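Side-chain contacts in zinc uptake regulation protein (Escherichia coli, PDB 4MTE), which represses zinc-uptake genes such as znuACB by binding their operator DNA with zinc as its cofactor: residues R23-P26 / Q27-E30; A41-A44 / Y45-L48; H77-E80 / S81-S84. One frame throughout, in Å; residues are numbered along the deposited sequence.

Contact 1. Residues R23-P26 / Q27-E30. With nucleotides of chain E.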
# COMPACT_ATOMS: atom_id res chain seq x y z
N ARG D 23 -5.19 -29.30 24.23
CA ARG D 23 -6.02 -29.88 23.18
C ARG D 23 -5.44 -29.65 21.80
O ARG D 23 -5.39 -28.51 21.32
CB ARG D 23 -7.43 -29.30 23.25
CG ARG D 23 -8.00 -29.25 24.65
CD ARG D 23 -9.50 -29.08 24.61
NE ARG D 23 -10.01 -28.34 25.76
CZ ARG D 23 -11.23 -27.82 25.83
NH1 ARG D 23 -12.07 -27.95 24.81
NH2 ARG D 23 -11.60 -27.16 26.92
N LEU D 24 -4.99 -30.72 21.16
CA LEU D 24 -4.55 -30.66 19.78
C LEU D 24 -5.74 -30.95 18.87
O LEU D 24 -5.92 -32.07 18.39
CB LEU D 24 -3.42 -31.67 19.52
CG LEU D 24 -2.78 -31.58 18.14
CD1 LEU D 24 -2.04 -30.26 17.96
CD2 LEU D 24 -1.85 -32.76 17.92
N THR D 25 -6.55 -29.93 18.65
CA THR D 25 -7.80 -30.06 17.92
C THR D 25 -7.58 -30.42 16.44
O THR D 25 -6.45 -30.31 15.95
CB THR D 25 -8.61 -28.75 17.98
OG1 THR D 25 -7.85 -27.69 17.39
CG2 THR D 25 -8.94 -28.39 19.43
N PRO D 26 -8.64 -30.86 15.75
CA PRO D 26 -8.61 -31.11 14.31
C PRO D 26 -8.02 -29.94 13.51
O PRO D 26 -7.21 -30.18 12.62
CB PRO D 26 -10.09 -31.30 13.96
CG PRO D 26 -10.66 -31.91 15.19
CD PRO D 26 -9.92 -31.29 16.35
N GLN D 27 -8.43 -28.72 13.83
CA GLN D 27 -7.90 -27.54 13.15
C GLN D 27 -6.40 -27.42 13.34
O GLN D 27 -5.65 -27.40 12.37
CB GLN D 27 -8.58 -26.27 13.66
CG GLN D 27 -9.91 -25.95 13.00
CD GLN D 27 -10.34 -24.52 13.22
OE1 GLN D 27 -9.83 -23.83 14.10
NE2 GLN D 27 -11.27 -24.05 12.40
N ARG D 28 -5.98 -27.34 14.59
CA ARG D 28 -4.57 -27.17 14.93
C ARG D 28 -3.74 -28.29 14.31
O ARG D 28 -2.62 -28.07 13.84
CB ARG D 28 -4.41 -27.16 16.45
CG ARG D 28 -5.17 -26.02 17.13
CD ARG D 28 -5.29 -26.22 18.63
NE ARG D 28 -5.86 -25.04 19.28
CZ ARG D 28 -6.10 -24.94 20.59
NH1 ARG D 28 -5.82 -25.95 21.40
NH2 ARG D 28 -6.62 -23.83 21.08
N LEU D 29 -4.32 -29.49 14.30
CA LEU D 29 -3.68 -30.65 13.70
C LEU D 29 -3.53 -30.47 12.19
O LEU D 29 -2.45 -30.67 11.63
CB LEU D 29 -4.52 -31.90 13.99
CG LEU D 29 -3.94 -33.25 13.60
CD1 LEU D 29 -2.65 -33.53 14.37
CD2 LEU D 29 -4.97 -34.34 13.85
N GLU D 30 -4.63 -30.08 11.54
CA GLU D 30 -4.64 -29.84 10.10
C GLU D 30 -3.60 -28.79 9.73
O GLU D 30 -2.85 -28.94 8.77
CB GLU D 30 -6.03 -29.37 9.64
CG GLU D 30 -6.11 -29.00 8.16
CD GLU D 30 -5.91 -30.19 7.24
OE1 GLU D 30 -6.03 -31.34 7.71
OE2 GLU D 30 -5.63 -29.98 6.04
P DG E 5 -8.19 -24.21 24.21
OP1 DG E 5 -7.37 -25.40 23.92
OP2 DG E 5 -7.55 -22.88 24.33
O5' DG E 5 -9.35 -24.11 23.11
C5' DG E 5 -10.16 -25.25 22.88
C4' DG E 5 -11.27 -24.95 21.88
O4' DG E 5 -12.23 -24.06 22.50
C3' DG E 5 -10.81 -24.28 20.59
O3' DG E 5 -11.09 -25.17 19.51
C2' DG E 5 -11.58 -22.96 20.53
C1' DG E 5 -12.70 -23.12 21.55
N9 DG E 5 -13.08 -21.92 22.29
C8 DG E 5 -12.31 -21.22 23.19
N7 DG E 5 -12.93 -20.19 23.70
C5 DG E 5 -14.18 -20.21 23.10
C6 DG E 5 -15.29 -19.35 23.25
O6 DG E 5 -15.39 -18.35 23.98
N1 DG E 5 -16.37 -19.73 22.46
C2 DG E 5 -16.37 -20.82 21.62
N2 DG E 5 -17.50 -21.05 20.92
N3 DG E 5 -15.34 -21.64 21.46
C4 DG E 5 -14.29 -21.28 22.23
P DT E 6 -10.64 -24.81 18.01
OP1 DT E 6 -10.47 -26.08 17.27
OP2 DT E 6 -9.51 -23.86 18.08
O5' DT E 6 -11.91 -24.05 17.42
C5' DT E 6 -13.18 -24.67 17.56
C4' DT E 6 -14.28 -23.85 16.94
O4' DT E 6 -14.68 -22.80 17.86
C3' DT E 6 -13.91 -23.17 15.62
O3' DT E 6 -14.86 -23.57 14.64
C2' DT E 6 -13.93 -21.68 15.95
C1' DT E 6 -14.89 -21.61 17.13
N1 DT E 6 -14.70 -20.47 18.09
C2 DT E 6 -15.78 -19.69 18.41
O2 DT E 6 -16.91 -19.85 17.96
N3 DT E 6 -15.50 -18.70 19.30
C4 DT E 6 -14.30 -18.38 19.90
O4 DT E 6 -14.19 -17.44 20.69
C5 DT E 6 -13.20 -19.24 19.52
C7 DT E 6 -11.83 -19.03 20.09
C6 DT E 6 -13.45 -20.23 18.64
P DA E 4 -8.50 -21.52 30.52
OP1 DA E 4 -7.16 -22.07 30.83
OP2 DA E 4 -8.71 -20.06 30.44
O5' DA E 4 -8.99 -22.19 29.15
C5' DA E 4 -9.11 -23.61 29.07
C4' DA E 4 -9.81 -24.03 27.79
O4' DA E 4 -11.19 -23.60 27.83
C3' DA E 4 -9.20 -23.45 26.52
O3' DA E 4 -9.00 -24.49 25.57
C2' DA E 4 -10.22 -22.42 26.06
C1' DA E 4 -11.53 -22.97 26.61
N9 DA E 4 -12.55 -21.95 26.88
C8 DA E 4 -12.44 -20.87 27.70
N7 DA E 4 -13.53 -20.13 27.74
C5 DA E 4 -14.40 -20.78 26.89
C6 DA E 4 -15.72 -20.50 26.49
N6 DA E 4 -16.42 -19.45 26.93
N1 DA E 4 -16.31 -21.36 25.63
C2 DA E 4 -15.61 -22.41 25.19
N3 DA E 4 -14.36 -22.77 25.49
C4 DA E 4 -13.81 -21.91 26.35
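The extended side chain of Arg28 runs back past Thr25 to the loop backbone at Arg23. Its guanidinium meets Arg23 edge-on: Arg28 NH1 donates to Arg23 O over 2.6 Å, with the carbonyl oxygen close to the guanidinium plane and the nitrogen in the carbonyl plane. The same NH1 also donates to OP1 of DG5 of chain E at 3.0 Å, so two acceptors fix how the flat group is turned. Thr25 CG2 lies over one of its faces, and Phe69 makes a cation-pi contact with it. Arginine suits this place because one planar cation can serve a carbonyl, a phosphate and a ring together.

Thr25 is the N-cap at the start of helix 26-36 in the winged-helix DNA-binding domain. Its chi1 of 61° sets OG1 between the backbone N and the carbonyl carbon, where it accepts a weak bond from Arg28 N (3.4 Å) and donates to OP1 of DT6 of chain E (3.1 Å). Pro26, which has no N-H to give, fits the first turn, and Leu29 N bonds to Thr25 O at 2.8 Å. Away from the DNA, Leu24 and Leu29 cross at about a right angle, Leu24 CD2 resting 3.7 Å from Leu29 CD1, and both side chains touch helix 6-20. Arg23 lays one guanidinium face over the DA4-DG5 backbone of chain E.

Contact 2. Residues A41-A44 / Y45-L48. With nucleotides of chain F.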
# COMPACT_ATOMS: atom_id res chain seq x y z
N ALA D 41 9.53 -22.43 5.10
CA ALA D 41 8.61 -21.57 5.83
C ALA D 41 7.39 -21.25 4.98
O ALA D 41 7.40 -21.45 3.77
CB ALA D 41 9.31 -20.30 6.27
N ILE D 42 6.34 -20.74 5.63
CA ILE D 42 5.11 -20.36 4.94
C ILE D 42 4.43 -19.21 5.66
O ILE D 42 4.53 -19.09 6.89
CB ILE D 42 4.14 -21.56 4.83
CG1 ILE D 42 2.94 -21.19 3.96
CG2 ILE D 42 3.70 -22.02 6.23
CD1 ILE D 42 2.08 -22.37 3.57
N SER D 43 3.74 -18.36 4.91
CA SER D 43 3.04 -17.22 5.48
C SER D 43 1.68 -17.64 6.01
O SER D 43 1.14 -18.67 5.61
CB SER D 43 2.85 -16.13 4.43
OG SER D 43 1.76 -16.44 3.59
N ALA D 44 1.12 -16.82 6.89
CA ALA D 44 -0.16 -17.11 7.52
C ALA D 44 -1.29 -17.20 6.50
O ALA D 44 -2.13 -18.09 6.57
CB ALA D 44 -0.48 -16.06 8.58
N TYR D 45 -1.31 -16.27 5.55
CA TYR D 45 -2.38 -16.22 4.55
C TYR D 45 -2.24 -17.29 3.47
O TYR D 45 -3.24 -17.75 2.92
CB TYR D 45 -2.49 -14.82 3.94
CG TYR D 45 -3.27 -13.87 4.82
CD1 TYR D 45 -4.59 -13.56 4.53
CD2 TYR D 45 -2.70 -13.31 5.95
CE1 TYR D 45 -5.32 -12.70 5.34
CE2 TYR D 45 -3.42 -12.46 6.77
CZ TYR D 45 -4.73 -12.15 6.46
OH TYR D 45 -5.44 -11.30 7.27
N ASP D 46 -1.01 -17.68 3.16
CA ASP D 46 -0.79 -18.82 2.27
C ASP D 46 -1.34 -20.07 2.95
O ASP D 46 -2.06 -20.88 2.35
CB ASP D 46 0.70 -19.00 1.97
CG ASP D 46 1.25 -17.92 1.06
OD1 ASP D 46 0.46 -17.29 0.32
OD2 ASP D 46 2.48 -17.71 1.07
N LEU D 47 -1.00 -20.21 4.23
CA LEU D 47 -1.46 -21.32 5.05
C LEU D 47 -2.98 -21.29 5.14
O LEU D 47 -3.65 -22.33 5.08
CB LEU D 47 -0.85 -21.21 6.44
CG LEU D 47 -0.98 -22.40 7.39
CD1 LEU D 47 -0.34 -23.66 6.81
CD2 LEU D 47 -0.35 -22.02 8.72
N LEU D 48 -3.52 -20.08 5.27
CA LEU D 48 -4.96 -19.88 5.27
C LEU D 48 -5.55 -20.38 3.95
O LEU D 48 -6.54 -21.11 3.95
CB LEU D 48 -5.30 -18.40 5.45
CG LEU D 48 -6.77 -18.01 5.40
CD1 LEU D 48 -7.60 -18.79 6.42
CD2 LEU D 48 -6.91 -16.51 5.63
P DT F 20 2.47 -11.12 3.81
OP1 DT F 20 3.86 -11.64 3.86
OP2 DT F 20 1.39 -11.95 3.24
O5' DT F 20 2.04 -10.70 5.29
C5' DT F 20 2.94 -9.89 6.05
C4' DT F 20 2.30 -9.46 7.35
O4' DT F 20 1.11 -8.67 7.09
C3' DT F 20 1.87 -10.60 8.27
O3' DT F 20 2.55 -10.51 9.52
C2' DT F 20 0.36 -10.39 8.42
C1' DT F 20 0.24 -8.90 8.17
N1 DT F 20 -1.15 -8.46 7.85
C2 DT F 20 -1.80 -7.58 8.69
O2 DT F 20 -1.31 -7.12 9.70
N3 DT F 20 -3.07 -7.26 8.29
C4 DT F 20 -3.75 -7.72 7.17
O4 DT F 20 -4.89 -7.36 6.91
C5 DT F 20 -3.01 -8.63 6.33
C7 DT F 20 -3.63 -9.20 5.09
C6 DT F 20 -1.77 -8.96 6.71
P DA F 21 2.36 -11.64 10.64
OP1 DA F 21 3.55 -11.59 11.52
OP2 DA F 21 1.96 -12.90 9.98
O5' DA F 21 1.12 -11.13 11.50
C5' DA F 21 1.25 -9.90 12.18
C4' DA F 21 -0.03 -9.52 12.89
O4' DA F 21 -1.07 -9.25 11.91
C3' DA F 21 -0.62 -10.58 13.82
O3' DA F 21 -0.40 -10.14 15.15
C2' DA F 21 -2.10 -10.67 13.44
C1' DA F 21 -2.30 -9.43 12.57
N9 DA F 21 -3.35 -9.51 11.57
C8 DA F 21 -3.37 -10.24 10.41
N7 DA F 21 -4.47 -10.08 9.70
C5 DA F 21 -5.22 -9.19 10.45
C6 DA F 21 -6.49 -8.61 10.26
N6 DA F 21 -7.28 -8.84 9.21
N1 DA F 21 -6.92 -7.77 11.22
C2 DA F 21 -6.15 -7.51 12.28
N3 DA F 21 -4.95 -7.99 12.56
C4 DA F 21 -4.54 -8.83 11.60
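Ser43 caps the helix that begins just after it: its OG accepts from Asp46 N at 3.1 Å, while Leu47 N bonds to Ser43 O at 3.0 Å. A small hydroxyl residue suits the place, since chi1 of 79° lets OG turn back over the first turn to an amide that has no partner within the helix. Next to this cap, Tyr45 carries the contact outward. Its CB is simply near the carbonyl carbon of Ala44, its chain neighbour, and the ring's CD2 stays near Ala44 as well. Farther out, with CG anti to the carbonyl carbon (chi1 -82°), the ring reaches the DNA: CE2 and then CZ meet the methyl C7 of DT20 of chain F, CZ at 3.4 Å, so the methyl lies over one ring face. At the tip, Tyr45 OH donates to N7 of DA21 of chain F at 2.9 Å, with N7 in the ring plane. The thymine methyl and the purine N7 both belong to the major groove, where tyrosine offers one flat apolar face and one hydroxyl. Inward, Ile42 CG1 touches Asp46 CB at 3.7 Å. Ile42 pairs with Tyr85 of strand 84-87, Leu47 packs on helices 26-36 and 60-72, and Leu48 on helix 60-72.

Contact 3. Residues H77-E80 / S81-S84. With ZN (zinc ion), chain N; nucleotides of chain F.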
# COMPACT_ATOMS: atom_id res chain seq x y z
N HIS D 77 8.11 -22.44 14.74
CA HIS D 77 8.89 -21.23 14.96
C HIS D 77 8.41 -20.16 14.00
O HIS D 77 8.03 -20.44 12.86
CB HIS D 77 10.37 -21.47 14.73
CG HIS D 77 10.99 -22.44 15.69
ND1 HIS D 77 11.07 -22.19 17.04
CD2 HIS D 77 11.56 -23.65 15.49
CE1 HIS D 77 11.66 -23.22 17.63
NE2 HIS D 77 11.96 -24.11 16.72
N LYS D 78 8.44 -18.92 14.48
CA LYS D 78 8.18 -17.76 13.64
C LYS D 78 9.51 -17.28 13.08
O LYS D 78 10.48 -17.10 13.82
CB LYS D 78 7.53 -16.65 14.46
CG LYS D 78 7.19 -15.41 13.65
CD LYS D 78 6.63 -14.32 14.54
CE LYS D 78 6.18 -13.11 13.73
NZ LYS D 78 5.02 -13.44 12.85
N VAL D 79 9.55 -17.07 11.77
CA VAL D 79 10.71 -16.49 11.11
C VAL D 79 10.52 -14.97 11.04
O VAL D 79 9.70 -14.48 10.26
CB VAL D 79 10.91 -17.06 9.69
CG1 VAL D 79 12.27 -16.65 9.13
CG2 VAL D 79 10.76 -18.59 9.70
N GLU D 80 11.27 -14.25 11.87
CA GLU D 80 11.03 -12.82 12.11
C GLU D 80 11.53 -11.89 11.00
O GLU D 80 10.98 -10.81 10.81
CB GLU D 80 11.70 -12.41 13.42
CG GLU D 80 11.23 -13.18 14.65
CD GLU D 80 9.86 -12.75 15.13
OE1 GLU D 80 9.20 -11.95 14.44
OE2 GLU D 80 9.44 -13.23 16.21
N SER D 81 12.58 -12.30 10.29
CA SER D 81 13.14 -11.46 9.23
C SER D 81 12.17 -11.40 8.06
O SER D 81 12.01 -10.37 7.41
CB SER D 81 14.49 -11.98 8.77
OG SER D 81 14.38 -13.28 8.21
N THR D 82 11.52 -12.53 7.81
CA THR D 82 10.34 -12.58 6.95
C THR D 82 9.16 -12.33 7.88
O THR D 82 9.32 -11.71 8.93
CB THR D 82 10.19 -13.95 6.26
OG1 THR D 82 9.98 -14.97 7.25
CG2 THR D 82 11.44 -14.29 5.46
N ASN D 83 7.99 -12.80 7.51
CA ASN D 83 6.86 -12.84 8.43
C ASN D 83 6.14 -14.15 8.19
O ASN D 83 4.95 -14.20 7.90
CB ASN D 83 5.95 -11.62 8.23
CG ASN D 83 6.61 -10.33 8.68
OD1 ASN D 83 6.75 -10.07 9.88
ND2 ASN D 83 7.02 -9.50 7.72
N SER D 84 6.92 -15.22 8.33
CA SER D 84 6.52 -16.56 7.96
C SER D 84 6.64 -17.49 9.15
O SER D 84 7.15 -17.10 10.21
CB SER D 84 7.41 -17.07 6.82
OG SER D 84 7.46 -16.12 5.76
ZN ZN N . 13.01 -25.83 16.59
P DA F 21 2.36 -11.64 10.64
OP1 DA F 21 3.55 -11.59 11.52
OP2 DA F 21 1.96 -12.90 9.98
O5' DA F 21 1.12 -11.13 11.50
C5' DA F 21 1.25 -9.90 12.18
C4' DA F 21 -0.03 -9.52 12.89
O4' DA F 21 -1.07 -9.25 11.91
C3' DA F 21 -0.62 -10.58 13.82
O3' DA F 21 -0.40 -10.14 15.15
C2' DA F 21 -2.10 -10.67 13.44
C1' DA F 21 -2.30 -9.43 12.57
N9 DA F 21 -3.35 -9.51 11.57
C8 DA F 21 -3.37 -10.24 10.41
N7 DA F 21 -4.47 -10.08 9.70
C5 DA F 21 -5.22 -9.19 10.45
C6 DA F 21 -6.49 -8.61 10.26
N6 DA F 21 -7.28 -8.84 9.21
N1 DA F 21 -6.92 -7.77 11.22
C2 DA F 21 -6.15 -7.51 12.28
N3 DA F 21 -4.95 -7.99 12.56
C4 DA F 21 -4.54 -8.83 11.60
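Val79 and Ser84 face each other as an antiparallel hydrogen-bonded pair, the last rung before the chain turns. Val79 N donates to Ser84 O at 2.9 Å, the donor lying above the carbonyl plane; the return bond from Ser84 N to Val79 O is weak, at 3.5 Å. Inside the turn, Thr82 OG1 lies 3.1 Å from Val79 O and also shares a weak bond with Ser84 OG, so its single proton has a choice of acceptors. A threonine suits this corner because its hydroxyl can meet the Val79 carbonyl while its methyl makes no polar demand. With chi1 of 64°, OG1 sits between its own backbone N and carbonyl carbon, beside Val79 CB at 3.3 Å.

In the apolar part, Val79 packs its branched side chain on Ile102 of strand 99-103 and on Ala41. Nearby, Ser81 OG hydrogen-bonds to His140 and Glu138 of strand 131-140, and Glu80 N to Glu138, which tie the turn to the second sheet.

Charge and metal lie along the strand. Lys78 runs extended, its CG 3.8 Å from Ser84 O, and bends only at chi4 (66°), so that NZ donates a hydrogen bond to OP1 of DA21 of chain F at 2.7 Å. That length and flexibility fit it to a backbone phosphate. On the preceding residue, His77, NE2 binds a zinc ion at 2.0 Å, completed by Cys88, His96 and Glu111; the ring of His96 stands nearly perpendicular to that of His77.

At the turn Asn83 packs on Asn83 of the second subunit. Together these features make the wing hairpin of a winged-helix DNA-binding domain, joined here to a zinc site consistent with the metal-sensing site of Fur-family repressors.

From the N terminus, the contacts come in series; each is local, so none closes a long loop and none nests in or crosses another. Contact 1 caps helix 26-36 after the loop from helix 6-20. Contact 2 follows at the junction of strand 42-43 and helix 44-52, its centre about 17 Å from that of contact 1, and the two do not touch. Contact 3 turns strand 76-79 into strand 84-87. Contacts 2 and 3 belong to the same antiparallel sheet and meet there, Ile42 O lying 3.5 Å from Ser84 CB. All three contacts touch DNA, contact 1 on chain E and contacts 2 and 3 on chain F, while contact 3 alone reaches a zinc ion.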